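PDB 5TZP: apoptosis regulator Bcl-2 homolog from Fowlpox virus, which inhibits host apoptosis by sequestering and inactivating several proapoptotic Bcl-2 proteins, including BAK1 and BAX. Local coordinates for residues Q24-I27 with I28-T32; T59-N62 with E63-I67; N141-R144 with I145-N148. All blocks are in the same frame, centred on the assembly; numbering follows the deposited sequence.

Contact 1: Q24-I27 with I28-T32. With SO4 (sulfate ion), chain O.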
ATOM      1  N   GLN A  24       7.199   4.513  -1.745  1.00 10.12           N
ATOM      2  CA  GLN A  24       7.121   5.928  -2.117  1.00  9.88           C
ATOM      3  C   GLN A  24       7.276   6.121  -3.617  1.00 10.22           C
ATOM      4  O   GLN A  24       6.531   6.890  -4.230  1.00 10.76           O
ATOM      5  CB  GLN A  24       8.146   6.737  -1.344  1.00 11.04           C
ATOM      6  CG  GLN A  24       7.892   8.243  -1.446  1.00 12.41           C
ATOM      7  CD  GLN A  24       8.634   9.079  -0.481  1.00 16.79           C
ATOM      8  OE1 GLN A  24       9.504   8.598   0.227  1.00 20.98           O
ATOM      9  NE2 GLN A  24       8.392  10.361  -0.496  1.00 17.41           N
ATOM     10  N   ASN A  25       8.179   5.365  -4.277  1.00 10.98           N
ATOM     11  CA  ASN A  25       8.272   5.466  -5.742  1.00 11.90           C
ATOM     12  C   ASN A  25       6.965   5.041  -6.400  1.00 10.70           C
ATOM     13  O   ASN A  25       6.558   5.686  -7.375  1.00 11.05           O
ATOM     14  CB  ASN A  25       9.489   4.717  -6.255  1.00 11.40           C
ATOM     15  CG  ASN A  25      10.690   5.587  -6.194  1.00 14.60           C
ATOM     16  OD1 ASN A  25      10.788   6.542  -6.926  1.00 14.66           O
ATOM     17  ND2 ASN A  25      11.633   5.241  -5.336  1.00 15.57           N
ATOM     18  N   TYR A  26       6.294   3.973  -5.931  1.00 10.18           N
ATOM     19  CA  TYR A  26       5.014   3.586  -6.528  1.00  9.73           C
ATOM     20  C   TYR A  26       4.001   4.718  -6.371  1.00  9.65           C
ATOM     21  O   TYR A  26       3.302   5.087  -7.322  1.00  9.98           O
ATOM     22  CB  TYR A  26       4.496   2.251  -5.973  1.00 10.67           C
ATOM     23  CG  TYR A  26       3.125   1.976  -6.525  1.00 10.07           C
ATOM     24  CD1 TYR A  26       2.948   1.756  -7.861  1.00 12.15           C
ATOM     25  CD2 TYR A  26       2.031   2.136  -5.752  1.00 12.84           C
ATOM     26  CE1 TYR A  26       1.651   1.622  -8.426  1.00 11.73           C
ATOM     27  CE2 TYR A  26       0.756   2.028  -6.316  1.00 11.00           C
ATOM     28  CZ  TYR A  26       0.614   1.798  -7.607  1.00 11.00           C
ATOM     29  OH  TYR A  26      -0.646   1.739  -8.186  1.00 14.81           O
ATOM     30  N   ILE A  27       3.895   5.299  -5.173  1.00  8.66           N
ATOM     31  CA  ILE A  27       2.895   6.341  -4.950  1.00  9.58           C
ATOM     32  C   ILE A  27       3.214   7.547  -5.832  1.00 10.66           C
ATOM     33  O   ILE A  27       2.315   8.162  -6.436  1.00 10.45           O
ATOM     34  CB  ILE A  27       2.809   6.693  -3.465  1.00  9.46           C
ATOM     35  CG1 ILE A  27       2.185   5.508  -2.729  1.00 11.28           C
ATOM     36  CG2 ILE A  27       1.942   7.932  -3.258  1.00 12.96           C
ATOM     37  CD1 ILE A  27       2.108   5.637  -1.227  1.00 14.16           C
ATOM     38  N   ILE A  28       4.494   7.892  -6.002  1.00 10.78           N
ATOM     39  CA  ILE A  28       4.875   8.962  -6.941  1.00 10.77           C
ATOM     40  C   ILE A  28       4.435   8.619  -8.367  1.00 11.28           C
ATOM     41  O   ILE A  28       3.883   9.481  -9.064  1.00 11.95           O
ATOM     42  CB  ILE A  28       6.377   9.213  -6.814  1.00 12.37           C
ATOM     43  CG1 ILE A  28       6.689   9.872  -5.455  1.00 12.20           C
ATOM     44  CG2 ILE A  28       6.813  10.130  -7.981  1.00 13.01           C
ATOM     45  CD1 ILE A  28       8.140   9.829  -5.157  1.00 16.44           C
ATOM     46  N   GLU A  29       4.687   7.400  -8.816  1.00 10.46           N
ATOM     47  CA  GLU A  29       4.269   7.015 -10.158  1.00 10.71           C
ATOM     48  C   GLU A  29       2.748   7.134 -10.326  1.00 10.19           C
ATOM     49  O   GLU A  29       2.238   7.652 -11.338  1.00 11.15           O
ATOM     50  CB  GLU A  29       4.780   5.627 -10.534  1.00 10.84           C
ATOM     51  CG  GLU A  29       4.232   5.192 -11.932  1.00 12.96           C
ATOM     52  CD  GLU A  29       4.925   4.075 -12.580  1.00 13.07           C
ATOM     53  OE1 GLU A  29       4.415   3.666 -13.643  1.00 14.70           O
ATOM     54  OE2 GLU A  29       6.033   3.646 -12.181  1.00 14.85           O
ATOM     55  N   TYR A  30       2.006   6.640  -9.354  1.00 10.73           N
ATOM     56  CA  TYR A  30       0.548   6.663  -9.419  1.00 10.15           C
ATOM     57  C   TYR A  30       0.057   8.094  -9.543  1.00 11.90           C
ATOM     58  O   TYR A  30      -0.866   8.387 -10.313  1.00 11.74           O
ATOM     59  CB  TYR A  30      -0.009   5.971  -8.189  1.00 11.23           C
ATOM     60  CG  TYR A  30      -1.498   5.924  -8.242  1.00 10.29           C
ATOM     61  CD1 TYR A  30      -2.180   4.933  -8.992  1.00 11.99           C
ATOM     62  CD2 TYR A  30      -2.287   6.855  -7.599  1.00 11.74           C
ATOM     63  CE1 TYR A  30      -3.577   4.996  -9.096  1.00 12.85           C
ATOM     64  CE2 TYR A  30      -3.620   6.876  -7.685  1.00 12.84           C
ATOM     65  CZ  TYR A  30      -4.292   6.006  -8.447  1.00 13.24           C
ATOM     66  OH  TYR A  30      -5.683   6.139  -8.503  1.00 14.87           O
ATOM     67  N   ASN A  31       0.659   9.021  -8.783  1.00 11.45           N
ATOM     68  CA  ASN A  31       0.209  10.408  -8.768  1.00 12.84           C
ATOM     69  C   ASN A  31       0.614  11.161  -9.992  1.00 13.87           C
ATOM     70  O   ASN A  31      -0.121  12.087 -10.481  1.00 18.87           O
ATOM     71  CB  ASN A  31       0.730  11.121  -7.557  1.00 12.75           C
ATOM     72  CG  ASN A  31      -0.228  10.967  -6.435  1.00 13.90           C
ATOM     73  OD1 ASN A  31      -1.232  11.712  -6.310  1.00 15.78           O
ATOM     74  ND2 ASN A  31       0.003   9.983  -5.658  1.00 13.66           N
ATOM     75  N   THR A  32       1.794  10.901 -10.518  1.00 13.69           N
ATOM     76  CA  THR A  32       2.364  11.735 -11.568  1.00 14.16           C
ATOM     77  C   THR A  32       2.298  11.151 -12.972  1.00 15.19           C
ATOM     78  O   THR A  32       2.612  11.879 -13.933  1.00 17.23           O
ATOM     79  CB  THR A  32       3.841  12.061 -11.275  1.00 14.46           C
ATOM     80  OG1 THR A  32       4.663  10.880 -11.289  1.00 15.33           O
ATOM     81  CG2 THR A  32       3.942  12.797  -9.952  1.00 19.10           C
TER
HETATM   82  S   SO4 O 213       9.379  13.455   1.390  0.70 56.77           S
HETATM   83  O1  SO4 O 213       8.303  14.474   1.468  0.70 39.81           O
HETATM   84  O2  SO4 O 213      10.724  14.113   1.380  0.70 40.89           O
HETATM   85  O3  SO4 O 213       9.118  12.747   0.152  0.70 42.01           O
HETATM   86  O4  SO4 O 213       9.328  12.523   2.535  0.70 42.71           O
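Ile-28 meets Gln-24 in the last turns of helix 14-32 of this Bcl-2 fold, where i to i+4 alpha-helical hydrogen bonds run from Gln-24 onward. Its amide N donates to Gln-24 O (2.9 Å). Its side chain runs back over the same turn, and CD1 lies 4.0 Å from Gln-24 CG. Gln-24 is extended, with CG anti to the backbone N (chi1 -167°), which carries NE2 outward to O3 of a sulfate, probably from the crystallisation liquor, at 2.6 Å. NE2 also bonds Asp-115 of helix 115-136. Glu-29 N bonds Asn-25 O, while the Glu-29 carboxylate leads away to Tyr-46, Lys-50 and the backbone of Arg-36. Tyr-30 N bonds Tyr-26 O. The two tyrosine side chains lie side by side and point the same way, with Tyr-26 OH 3.6 Å from Tyr-30 CD1. Both also pack on helices 43-68 and 88-105. Asn-31 grips Ile-27 O twice, through its backbone N and through ND2, from opposite faces of the carbonyl plane. The ND2 bond is nearly straight (169°), and the acceptor lies close to the Asn-31 amide plane. Thr-32 N and OG1 both donate to Ile-28 O, the OG1 bond at 2.7 Å.

Contact 2: T59-N62 with E63-I67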
ATOM      1  N   THR A  59     -10.767  -2.952  -9.354  1.00 12.37           N
ATOM      2  CA  THR A  59     -11.824  -3.798  -8.812  1.00 12.79           C
ATOM      3  C   THR A  59     -12.604  -3.061  -7.728  1.00 12.96           C
ATOM      4  O   THR A  59     -13.800  -3.342  -7.537  1.00 16.29           O
ATOM      5  CB  THR A  59     -11.212  -5.088  -8.253  1.00 16.01           C
ATOM      6  OG1 THR A  59     -10.644  -5.807  -9.344  1.00 18.12           O
ATOM      7  CG2 THR A  59     -12.229  -5.938  -7.546  1.00 16.75           C
ATOM      8  N   ASN A  60     -11.989  -2.161  -6.971  1.00  9.47           N
ATOM      9  CA  ASN A  60     -12.544  -1.665  -5.722  1.00  9.82           C
ATOM     10  C   ASN A  60     -12.643  -0.176  -5.596  1.00  8.89           C
ATOM     11  O   ASN A  60     -13.045   0.300  -4.545  1.00  9.68           O
ATOM     12  CB  ASN A  60     -11.710  -2.188  -4.537  1.00 10.23           C
ATOM     13  CG  ASN A  60     -11.668  -3.676  -4.489  1.00 10.91           C
ATOM     14  OD1 ASN A  60     -12.633  -4.287  -4.013  1.00 13.23           O
ATOM     15  ND2 ASN A  60     -10.556  -4.262  -4.863  1.00 11.56           N
ATOM     16  N   TYR A  61     -12.353   0.574  -6.663  1.00  9.57           N
ATOM     17  CA  TYR A  61     -12.316   2.031  -6.501  1.00  8.61           C
ATOM     18  C   TYR A  61     -13.636   2.606  -6.021  1.00  8.12           C
ATOM     19  O   TYR A  61     -13.606   3.583  -5.268  1.00  8.71           O
ATOM     20  CB  TYR A  61     -11.856   2.779  -7.789  1.00 10.50           C
ATOM     21  CG  TYR A  61     -12.892   2.877  -8.854  1.00  9.47           C
ATOM     22  CD1 TYR A  61     -13.106   1.900  -9.799  1.00 11.65           C
ATOM     23  CD2 TYR A  61     -13.710   3.970  -8.877  1.00 10.94           C
ATOM     24  CE1 TYR A  61     -14.134   2.029 -10.727  1.00 12.77           C
ATOM     25  CE2 TYR A  61     -14.720   4.097  -9.792  1.00 12.03           C
ATOM     26  CZ  TYR A  61     -14.906   3.168 -10.715  1.00 10.66           C
ATOM     27  OH  TYR A  61     -15.964   3.172 -11.575  1.00 14.82           O
ATOM     28  N   ASN A  62     -14.795   2.046  -6.403  1.00  8.63           N
ATOM     29  CA  ASN A  62     -16.049   2.613  -5.909  1.00  9.23           C
ATOM     30  C   ASN A  62     -16.218   2.441  -4.410  1.00  8.50           C
ATOM     31  O   ASN A  62     -16.744   3.305  -3.739  1.00  9.81           O
ATOM     32  CB  ASN A  62     -17.249   1.972  -6.619  1.00 11.24           C
ATOM     33  CG  ASN A  62     -17.288   2.329  -8.118  1.00 11.01           C
ATOM     34  OD1 ASN A  62     -17.088   1.457  -9.016  1.00 15.28           O
ATOM     35  ND2 ASN A  62     -17.618   3.511  -8.367  1.00  8.55           N
ATOM     36  N   GLU A  63     -15.714   1.325  -3.891  1.00  9.22           N
ATOM     37  CA  GLU A  63     -15.741   1.131  -2.449  1.00 10.63           C
ATOM     38  C   GLU A  63     -14.776   2.085  -1.753  1.00  9.10           C
ATOM     39  O   GLU A  63     -15.091   2.661  -0.709  1.00 10.99           O
ATOM     40  CB  GLU A  63     -15.363  -0.336  -2.162  1.00 11.55           C
ATOM     41  CG  GLU A  63     -15.869  -0.802  -0.725  1.00 10.94           C
ATOM     42  CD  GLU A  63     -17.332  -1.070  -0.674  1.00 10.75           C
ATOM     43  OE1 GLU A  63     -17.905  -1.421   0.371  1.00 11.62           O
ATOM     44  OE2 GLU A  63     -18.075  -0.981  -1.727  1.00 10.93           O
ATOM     45  N   PHE A  64     -13.604   2.251  -2.350  1.00  9.55           N
ATOM     46  CA  PHE A  64     -12.630   3.181  -1.820  1.00 10.81           C
ATOM     47  C   PHE A  64     -13.205   4.585  -1.782  1.00 10.48           C
ATOM     48  O   PHE A  64     -12.951   5.346  -0.825  1.00 11.12           O
ATOM     49  CB  PHE A  64     -11.331   3.179  -2.667  1.00  9.39           C
ATOM     50  CG  PHE A  64     -10.481   1.940  -2.610  1.00  8.67           C
ATOM     51  CD1 PHE A  64     -10.781   0.892  -1.728  1.00 11.23           C
ATOM     52  CD2 PHE A  64      -9.367   1.838  -3.385  1.00  8.91           C
ATOM     53  CE1 PHE A  64      -9.944  -0.231  -1.698  1.00 12.38           C
ATOM     54  CE2 PHE A  64      -8.535   0.744  -3.334  1.00 10.38           C
ATOM     55  CZ  PHE A  64      -8.864  -0.312  -2.476  1.00 10.21           C
ATOM     56  N   ASP A  65     -14.003   4.944  -2.808  1.00  9.84           N
ATOM     57  CA  ASP A  65     -14.591   6.251  -2.847  1.00 11.12           C
ATOM     58  C   ASP A  65     -15.520   6.485  -1.642  1.00 11.30           C
ATOM     59  O   ASP A  65     -15.542   7.571  -1.018  1.00 13.07           O
ATOM     60  CB  ASP A  65     -15.370   6.502  -4.167  1.00 10.51           C
ATOM     61  CG  ASP A  65     -14.463   6.774  -5.347  1.00 11.71           C
ATOM     62  OD1 ASP A  65     -13.255   7.134  -5.157  1.00 11.95           O
ATOM     63  OD2 ASP A  65     -14.957   6.593  -6.500  1.00 12.73           O
ATOM     64  N   ILE A  66     -16.342   5.481  -1.324  1.00 10.89           N
ATOM     65  CA  ILE A  66     -17.196   5.646  -0.143  1.00 11.90           C
ATOM     66  C   ILE A  66     -16.345   5.775   1.133  1.00 12.95           C
ATOM     67  O   ILE A  66     -16.587   6.670   1.950  1.00 14.87           O
ATOM     68  CB  ILE A  66     -18.194   4.508  -0.055  1.00 12.49           C
ATOM     69  CG1 ILE A  66     -19.148   4.575  -1.265  1.00 12.57           C
ATOM     70  CG2 ILE A  66     -18.956   4.616   1.281  1.00 14.59           C
ATOM     71  CD1 ILE A  66     -20.162   3.454  -1.291  1.00 15.43           C
ATOM     72  N   ILE A  67     -15.330   4.935   1.254  1.00 12.58           N
ATOM     73  CA  ILE A  67     -14.465   4.964   2.447  1.00 12.24           C
ATOM     74  C   ILE A  67     -13.856   6.351   2.605  1.00 12.31           C
ATOM     75  O   ILE A  67     -13.856   6.956   3.686  1.00 15.05           O
ATOM     76  CB  ILE A  67     -13.408   3.860   2.321  1.00 13.41           C
ATOM     77  CG1 ILE A  67     -13.999   2.477   2.571  1.00 15.29           C
ATOM     78  CG2 ILE A  67     -12.240   4.166   3.310  1.00 14.88           C
ATOM     79  CD1 ILE A  67     -13.180   1.348   2.166  1.00 15.24           C
TER
HETATM   80  O   HOH W   1     -17.380   6.059  -7.421  1.00 16.82           O
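Asn-62 meets Asp-65 and Ile-66 one turn on, near the C-terminal end of helix 43-68 in the Bcl-2 fold. Ile-66 N donates to Asn-62 O at 3.3 Å, a long i to i+4 bond. The Asn-62 side chain is exposed, and one water bridges it to Asp-65. The water accepts from Asn-62 ND2 at 2.7 Å and donates to Asp-65 OD2 at 2.6 Å.

Asn-60 pairs with Phe-64. Asn-60 CB sits over one face of the Phe-64 ring, offset toward its rim. This is a CH-pi contact, with CB 4.2 Å from the ring centroid. Phe-64 CG is anti to its carbonyl carbon (chi1 -69°), which brings the ring back along the helix toward Asn-60 CB. Asn-60 O accepts the Phe-64 amide N at 3.0 Å and a weak bond from Glu-63 N. Asn-60 ND2 bonds Val-56 O. Phe-64 also stacks edge-to-face with Phe-97 of helix 88-105.

Tyr-61 O accepts from Asp-65 N at 2.8 Å. The Tyr-61 ring has Asp-65 OD2 at its edge, 3.8 Å from CD2. Asp-65 OD1 is hydrogen-bonded to Tyr-100 OH of helix 88-105.

On one side Asn-60 CB and the Phe-64 ring pack together and against apolar side chains of the bound BH3 peptide. The Asp-65 carboxylate lies between the water and Tyr-100 OH, which probably helps to fix its rotation.

Contact 3: N141-R144 with I145-N148. With EDO (1,2-ethanediol), chain H; SO4 (sulfate ion), chain J; EDO (1,2-ethanediol), chain F.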
ATOM      1  N   ASN A 141      10.962  -9.571  -2.736  1.00 11.93           N
ATOM      2  CA  ASN A 141      10.937 -10.761  -3.577  1.00  9.51           C
ATOM      3  C   ASN A 141       9.689 -11.577  -3.324  1.00  9.47           C
ATOM      4  O   ASN A 141       9.171 -12.233  -4.248  1.00 10.74           O
ATOM      5  CB  ASN A 141      12.222 -11.582  -3.334  1.00 10.46           C
ATOM      6  CG  ASN A 141      12.404 -12.591  -4.397  1.00 12.38           C
ATOM      7  OD1 ASN A 141      12.063 -13.797  -4.207  1.00 15.83           O
ATOM      8  ND2 ASN A 141      12.926 -12.167  -5.486  1.00 12.05           N
ATOM      9  N   GLY A 142       9.197 -11.612  -2.077  1.00 10.70           N
ATOM     10  CA  GLY A 142       8.053 -12.459  -1.783  1.00 12.13           C
ATOM     11  C   GLY A 142       6.776 -12.063  -2.500  1.00  9.71           C
ATOM     12  O   GLY A 142       5.884 -12.910  -2.651  1.00 10.45           O
ATOM     13  N   ILE A 143       6.713 -10.824  -3.006  1.00  9.70           N
ATOM     14  CA  ILE A 143       5.541 -10.370  -3.742  1.00  9.13           C
ATOM     15  C   ILE A 143       5.433 -11.058  -5.090  1.00  9.15           C
ATOM     16  O   ILE A 143       4.384 -11.016  -5.735  1.00  9.74           O
ATOM     17  CB  ILE A 143       5.536  -8.861  -3.901  1.00  9.61           C
ATOM     18  CG1 ILE A 143       4.088  -8.365  -4.022  1.00 10.58           C
ATOM     19  CG2 ILE A 143       6.353  -8.426  -5.114  1.00 10.20           C
ATOM     20  CD1 ILE A 143       4.009  -6.794  -4.002  1.00 11.41           C
ATOM     21  N   ARG A 144       6.537 -11.674  -5.578  1.00  8.93           N
ATOM     22  CA  ARG A 144       6.559 -12.213  -6.935  1.00  8.89           C
ATOM     23  C   ARG A 144       5.584 -13.362  -7.144  1.00  9.07           C
ATOM     24  O   ARG A 144       5.320 -13.746  -8.288  1.00  9.45           O
ATOM     25  CB  ARG A 144       7.961 -12.540  -7.371  1.00  8.93           C
ATOM     26  CG  ARG A 144       8.852 -11.350  -7.492  1.00 10.55           C
ATOM     27  CD  ARG A 144      10.271 -11.798  -7.755  1.00 10.16           C
ATOM     28  NE  ARG A 144      11.172 -10.649  -7.866  1.00 10.55           N
ATOM     29  CZ  ARG A 144      12.387 -10.710  -8.352  1.00 10.38           C
ATOM     30  NH1 ARG A 144      12.892 -11.865  -8.804  1.00 11.16           N
ATOM     31  NH2 ARG A 144      13.192  -9.647  -8.462  1.00 14.35           N
ATOM     32  N   ILE A 145       5.039 -13.925  -6.067  1.00  9.79           N
ATOM     33  CA  ILE A 145       3.986 -14.921  -6.220  1.00 10.54           C
ATOM     34  C   ILE A 145       2.746 -14.372  -6.895  1.00  9.49           C
ATOM     35  O   ILE A 145       1.918 -15.175  -7.337  1.00 11.72           O
ATOM     36  CB  ILE A 145       3.684 -15.586  -4.877  1.00 12.26           C
ATOM     37  CG1 ILE A 145       3.082 -14.633  -3.859  1.00 13.93           C
ATOM     38  CG2 ILE A 145       4.933 -16.355  -4.358  1.00 14.35           C
ATOM     39  CD1 ILE A 145       2.512 -15.327  -2.661  1.00 24.17           C
ATOM     40  N   TYR A 146       2.634 -13.048  -6.954  1.00  9.88           N
ATOM     41  CA  TYR A 146       1.536 -12.417  -7.674  1.00 10.26           C
ATOM     42  C   TYR A 146       1.896 -11.924  -9.029  1.00 14.33           C
ATOM     43  O   TYR A 146       1.079 -11.217  -9.662  1.00 15.15           O
ATOM     44  CB  TYR A 146       0.981 -11.259  -6.852  1.00 14.48           C
ATOM     45  CG  TYR A 146       0.398 -11.732  -5.522  1.00 16.62           C
ATOM     46  CD1 TYR A 146      -0.414 -12.914  -5.482  1.00 24.63           C
ATOM     47  CD2 TYR A 146       0.789 -11.213  -4.398  1.00 34.03           C
ATOM     48  CE1 TYR A 146      -0.919 -13.380  -4.240  1.00 29.22           C
ATOM     49  CE2 TYR A 146       0.279 -11.657  -3.205  1.00 35.99           C
ATOM     50  CZ  TYR A 146      -0.533 -12.675  -3.124  1.00 34.39           C
ATOM     51  OH  TYR A 146      -0.920 -13.019  -1.823  1.00 41.10           O
ATOM     52  N   LYS A 147       3.041 -12.338  -9.592  1.00  9.94           N
ATOM     53  CA  LYS A 147       3.315 -12.050 -10.999  1.00 10.36           C
ATOM     54  C   LYS A 147       2.372 -12.771 -11.894  1.00 11.84           C
ATOM     55  O   LYS A 147       2.109 -13.955 -11.718  1.00 13.63           O
ATOM     56  CB  LYS A 147       4.763 -12.445 -11.292  1.00  9.87           C
ATOM     57  CG  LYS A 147       5.259 -12.010 -12.644  1.00 11.70           C
ATOM     58  CD  LYS A 147       6.760 -12.169 -12.778  1.00 13.04           C
ATOM     59  CE  LYS A 147       7.357 -11.964 -14.118  1.00 15.45           C
ATOM     60  NZ  LYS A 147       6.851 -10.707 -14.822  1.00 18.19           N
ATOM     61  N   ASN A 148       1.873 -12.065 -12.891  1.00 13.04           N
ATOM     62  CA  ASN A 148       0.503 -12.431 -13.244  1.00 40.85           C
ATOM     63  C   ASN A 148      -0.375 -13.451 -12.358  1.00 34.54           C
ATOM     64  O   ASN A 148      -0.604 -14.699 -12.625  1.00 38.66           O
ATOM     65  CB  ASN A 148       0.790 -13.096 -14.353  1.00 40.44           C
ATOM     66  CG  ASN A 148       1.216 -12.228 -15.416  1.00 17.06           C
ATOM     67  OD1 ASN A 148       1.749 -11.037 -15.378  1.00 18.37           O
ATOM     68  ND2 ASN A 148       0.970 -12.804 -16.400  1.00 13.94           N
ATOM     69  OXT ASN A 148      -0.848 -13.087 -11.253  1.00 34.52           O
TER
HETATM   70  C1  EDO H 206       4.447  -8.473 -14.550  1.00 40.68           C
HETATM   71  O1  EDO H 206       4.288  -9.797 -15.167  1.00 23.28           O
HETATM   72  C2  EDO H 206       3.694  -8.155 -13.267  1.00 29.14           C
HETATM   73  O2  EDO H 206       2.610  -9.054 -12.746  1.00 16.44           O
HETATM   74  S   SO4 J 208      16.531 -10.857  -9.655  1.00 40.69           S
HETATM   75  O1  SO4 J 208      15.787  -9.625  -9.595  1.00 41.03           O
HETATM   76  O2  SO4 J 208      17.127 -11.004 -11.029  1.00 38.83           O
HETATM   77  O3  SO4 J 208      17.490 -10.717  -8.541  1.00 41.60           O
HETATM   78  O4  SO4 J 208      15.737 -12.080  -9.455  1.00 28.50           O
HETATM   79  C1  EDO F 204      11.092  -9.258 -16.602  1.00 39.51           C
HETATM   80  O1  EDO F 204      10.539  -7.989 -16.226  1.00 48.71           O
HETATM   81  C2  EDO F 204      10.168 -10.374 -16.120  1.00 23.87           C
HETATM   82  O2  EDO F 204       8.843 -10.492 -16.758  1.00 22.01           O
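A short 3-10 turn after helix 115-136 leads into the C-terminal tail here, and Ile-143 and Tyr-146 meet across it. Tyr-146 N donates to Ile-143 O at 2.9 Å. Lys-147 N repeats the i to i+3 step on Arg-144 O at 3.0 Å. Both bonds are straight at the hydrogen (167° each), but each donor stands above the carbonyl plane of its acceptor. The side chains touch more loosely, with Ile-143 CG1 4.4 Å from Tyr-146 CD2. Both residues also pack on Trp-88 and Ile-92 of helix 88-105. The Tyr-146 ring reaches the bound BH3 peptide, where it stacks edge-to-face on an aromatic side chain.

Ile-145 places CG1 between its backbone N and carbonyl carbon (chi1 66°). CG1 therefore turns back to Gly-142 O at 3.5 Å and also lies over the centre of one face of the Tyr-146 ring.

Arg-144 stretches away from the turn. A sulfate sits at the edge of its guanidinium, in its plane, and takes two nearly straight bonds, NH1 to O4 at 2.9 Å and NH2 to O1 at 2.8 Å. NH2 also forms a salt bridge with Asp-42, and NE bonds Ser-45. Lys-147 NZ donates to two ethanediol molecules. The sulfate and the diols probably come from the crystallisation liquor.

In this crystal the guanidinium has partners on NE, NH1 and NH2, which would fix its rotation; Ser-45 and Asp-42 are the protein ones. Asp-42 would probably stabilise its positive charge. Backbone bonds and apolar packing probably help to keep Tyr-146 beside the peptide.

The three contacts follow one another along the chain. Contact 1 lies on helix 14-32, contact 2 on the next helix, 43-68, and contact 3 after helix 115-136, at the C-terminus. None touches another. The centres of contacts 1 and 2 are about 19 Å apart, those of 1 and 3 about 20 Å, and those of 2 and 3 about 24 Å. Helix 88-105 packs against all three. Contact 1 lies closer to the chain centre, while contacts 2 and 3 are surface sites. Both of these reach the bound BH3 peptide, so the peptide is approached by two separate parts of the chain, consistent with sequestering of proapoptotic partners.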